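PDB 5DMH: 3-oxo-tetronate kinase from Cupriavidus necator, which catalyses the ATP-dependent phosphorylation of 3-oxo-tetronate to 3-oxo-tetronate 4-phosphate, a step in carbohydrate metabolism. Local coordinates for residues R31-C36 with I73-L79. Sequence-based numbering, arbitrary orientation.
Sequences RPLLGC and IGEADAL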
loop_
_atom_site.group_PDB
_atom_site.type_symbol
_atom_site.label_atom_id
_atom_site.label_comp_id
_atom_site.label_asym_id
_atom_site.label_seq_id
_atom_site.Cartn_x
_atom_site.Cartn_y
_atom_site.Cartn_z
ATOM N N ARG A 31 0.879 -16.488 -19.930
ATOM C CA ARG A 31 -0.131 -15.700 -19.233
ATOM C C ARG A 31 0.350 -15.356 -17.827
ATOM O O ARG A 31 1.254 -16.015 -17.313
ATOM C CB ARG A 31 -1.453 -16.465 -19.167
ATOM C CG ARG A 31 -2.169 -16.576 -20.518
ATOM C CD ARG A 31 -3.275 -17.622 -20.489
ATOM N NE ARG A 31 -4.544 -17.088 -19.995
ATOM C CZ ARG A 31 -5.631 -17.821 -19.772
ATOM N NH1 ARG A 31 -5.612 -19.130 -19.991
ATOM N NH2 ARG A 31 -6.746 -17.246 -19.329
ATOM N N PRO A 32 -0.229 -14.301 -17.214
ATOM C CA PRO A 32 0.136 -13.934 -15.839
ATOM C C PRO A 32 -0.134 -15.076 -14.859
ATOM O O PRO A 32 -1.079 -15.842 -15.042
ATOM C CB PRO A 32 -0.770 -12.743 -15.529
ATOM C CG PRO A 32 -1.127 -12.182 -16.860
ATOM C CD PRO A 32 -1.175 -13.337 -17.804
ATOM N N LEU A 33 0.714 -15.174 -13.842
ATOM C CA LEU A 33 0.662 -16.251 -12.874
ATOM C C LEU A 33 0.011 -15.798 -11.574
ATOM O O LEU A 33 -0.747 -16.538 -10.966
ATOM C CB LEU A 33 2.076 -16.710 -12.567
ATOM C CG LEU A 33 2.767 -17.486 -13.679
ATOM C CD1 LEU A 33 4.243 -17.635 -13.397
ATOM C CD2 LEU A 33 2.110 -18.854 -13.831
ATOM N N LEU A 34 0.315 -14.576 -11.167
ATOM C CA LEU A 34 -0.060 -14.082 -9.851
ATOM C C LEU A 34 -0.891 -12.815 -9.940
ATOM O O LEU A 34 -0.455 -11.828 -10.549
ATOM C CB LEU A 34 1.202 -13.791 -9.042
ATOM C CG LEU A 34 1.017 -13.479 -7.560
ATOM C CD1 LEU A 34 0.564 -14.705 -6.777
ATOM C CD2 LEU A 34 2.321 -12.962 -6.980
ATOM N N GLY A 35 -2.081 -12.835 -9.333
ATOM C CA GLY A 35 -2.974 -11.693 -9.384
ATOM C C GLY A 35 -3.141 -11.103 -7.999
ATOM O O GLY A 35 -3.412 -11.833 -7.062
ATOM N N CYS A 36 -2.928 -9.796 -7.859
ATOM C CA CYS A 36 -2.866 -9.174 -6.551
ATOM C C CYS A 36 -3.866 -8.037 -6.492
ATOM O O CYS A 36 -4.092 -7.341 -7.474
ATOM C CB CYS A 36 -1.476 -8.643 -6.280
ATOM S SG CYS A 36 -0.153 -9.843 -6.567
ATOM N N ILE A 73 0.239 -6.070 -21.332
ATOM C CA ILE A 73 -0.246 -6.516 -20.032
ATOM C C ILE A 73 -0.368 -8.033 -19.953
ATOM O O ILE A 73 -0.193 -8.622 -18.887
ATOM C CB ILE A 73 -1.622 -5.883 -19.716
ATOM C CG1 ILE A 73 -2.029 -6.164 -18.272
ATOM C CG2 ILE A 73 -2.701 -6.398 -20.679
ATOM C CD1 ILE A 73 -2.801 -5.028 -17.648
ATOM N N GLY A 74 -0.670 -8.668 -21.082
ATOM C CA GLY A 74 -0.737 -10.115 -21.133
ATOM C C GLY A 74 0.648 -10.738 -21.119
ATOM O O GLY A 74 0.777 -11.962 -21.154
ATOM N N GLU A 75 1.677 -9.888 -21.080
ATOM C CA GLU A 75 3.071 -10.323 -21.035
ATOM C C GLU A 75 3.657 -10.276 -19.611
ATOM O O GLU A 75 4.789 -10.696 -19.377
ATOM C CB GLU A 75 3.911 -9.442 -21.966
ATOM C CG GLU A 75 3.340 -9.316 -23.377
ATOM C CD GLU A 75 3.175 -10.653 -24.056
ATOM O OE1 GLU A 75 4.177 -11.391 -24.135
ATOM O OE2 GLU A 75 2.048 -10.970 -24.506
ATOM N N ALA A 76 2.888 -9.747 -18.668
ATOM C CA ALA A 76 3.328 -9.686 -17.275
ATOM C C ALA A 76 3.311 -11.069 -16.616
ATOM O O ALA A 76 2.547 -11.943 -17.013
ATOM C CB ALA A 76 2.443 -8.731 -16.487
ATOM N N ASP A 77 4.185 -11.268 -15.634
ATOM C CA ASP A 77 4.117 -12.452 -14.772
ATOM C C ASP A 77 3.148 -12.213 -13.617
ATOM O O ASP A 77 2.493 -13.149 -13.133
ATOM C CB ASP A 77 5.491 -12.801 -14.209
ATOM C CG ASP A 77 6.535 -12.982 -15.295
ATOM O OD1 ASP A 77 6.267 -13.709 -16.277
ATOM O OD2 ASP A 77 7.639 -12.414 -15.153
ATOM N N ALA A 78 3.067 -10.963 -13.161
ATOM C CA ALA A 78 2.205 -10.615 -12.041
ATOM C C ALA A 78 1.461 -9.356 -12.359
ATOM O O ALA A 78 1.995 -8.490 -13.039
ATOM C CB ALA A 78 3.019 -10.407 -10.746
ATOM N N LEU A 79 0.227 -9.264 -11.871
ATOM C CA LEU A 79 -0.609 -8.086 -12.058
ATOM C C LEU A 79 -1.027 -7.612 -10.689
ATOM O O LEU A 79 -1.452 -8.431 -9.861
ATOM C CB LEU A 79 -1.854 -8.466 -12.867
ATOM C CG LEU A 79 -1.626 -8.956 -14.301
ATOM C CD1 LEU A 79 -2.920 -9.491 -14.878
ATOM C CD2 LEU A 79 -1.115 -7.835 -15.148
HETATM O O HOH W 1 4.118 -15.731 -16.255
HETATM O O HOH W 2 2.463 -13.446 -19.762
#
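Leu34 and Gly35 pair with Ala78 and Leu79 as the first rungs of two neighbouring parallel strands, 34-38 and 78-82, in the sugar-binding N-terminal domain. The pairing rests on backbone hydrogen bonds. Leu34 O receives Leu79 N at 3.0 Å, nearly in line with its C=O bond. Leu79 O in turn receives Cys36 N at 2.8 Å. Such alternation, in which one residue gives its N-H and its carbonyl to two residues flanking its partner, is the signature of parallel pairing. Where the strands begin, the regular bond from Leu34 N to Asp77 O, 3.3 Å long and in the carbonyl plane, is joined by a second. This shorter bond comes from Leu33 N at 2.8 Å, tilted from that plane, so that Asp77 O accepts two consecutive amides.

Side chains then sort to the two faces. Leu34 CB lies 4.2 Å from Ala78 CB on the face covered by helix 41-53, where both residues touch Leu51. On the face of Leu79, the leucine reaches back along the entry to the sheet: with CG beside its own backbone N (chi1 -64°), CD1 meets the Pro32 ring at CG, 3.8 Å away, the two side chains crossing at a slant. Pro32 CA also approaches Ala76 O at 3.3 Å in a CA-H...O contact.

Two waters lie where the chains are not yet paired as strands: one donates to Gly74 O and Ala76 O of the type I turn 73-76, the other bridges the segments from Arg31 O to Asp77 OD1. The Asp77 carboxylate is further held by a salt bridge to Arg275 and a hydrogen bond from Arg57 N. Strand 34-38, bonded on its other edge to strand 111-115, thus occupies an interior position, an arrangement typical of the parallel, helix-covered sheet of an alpha/beta domain.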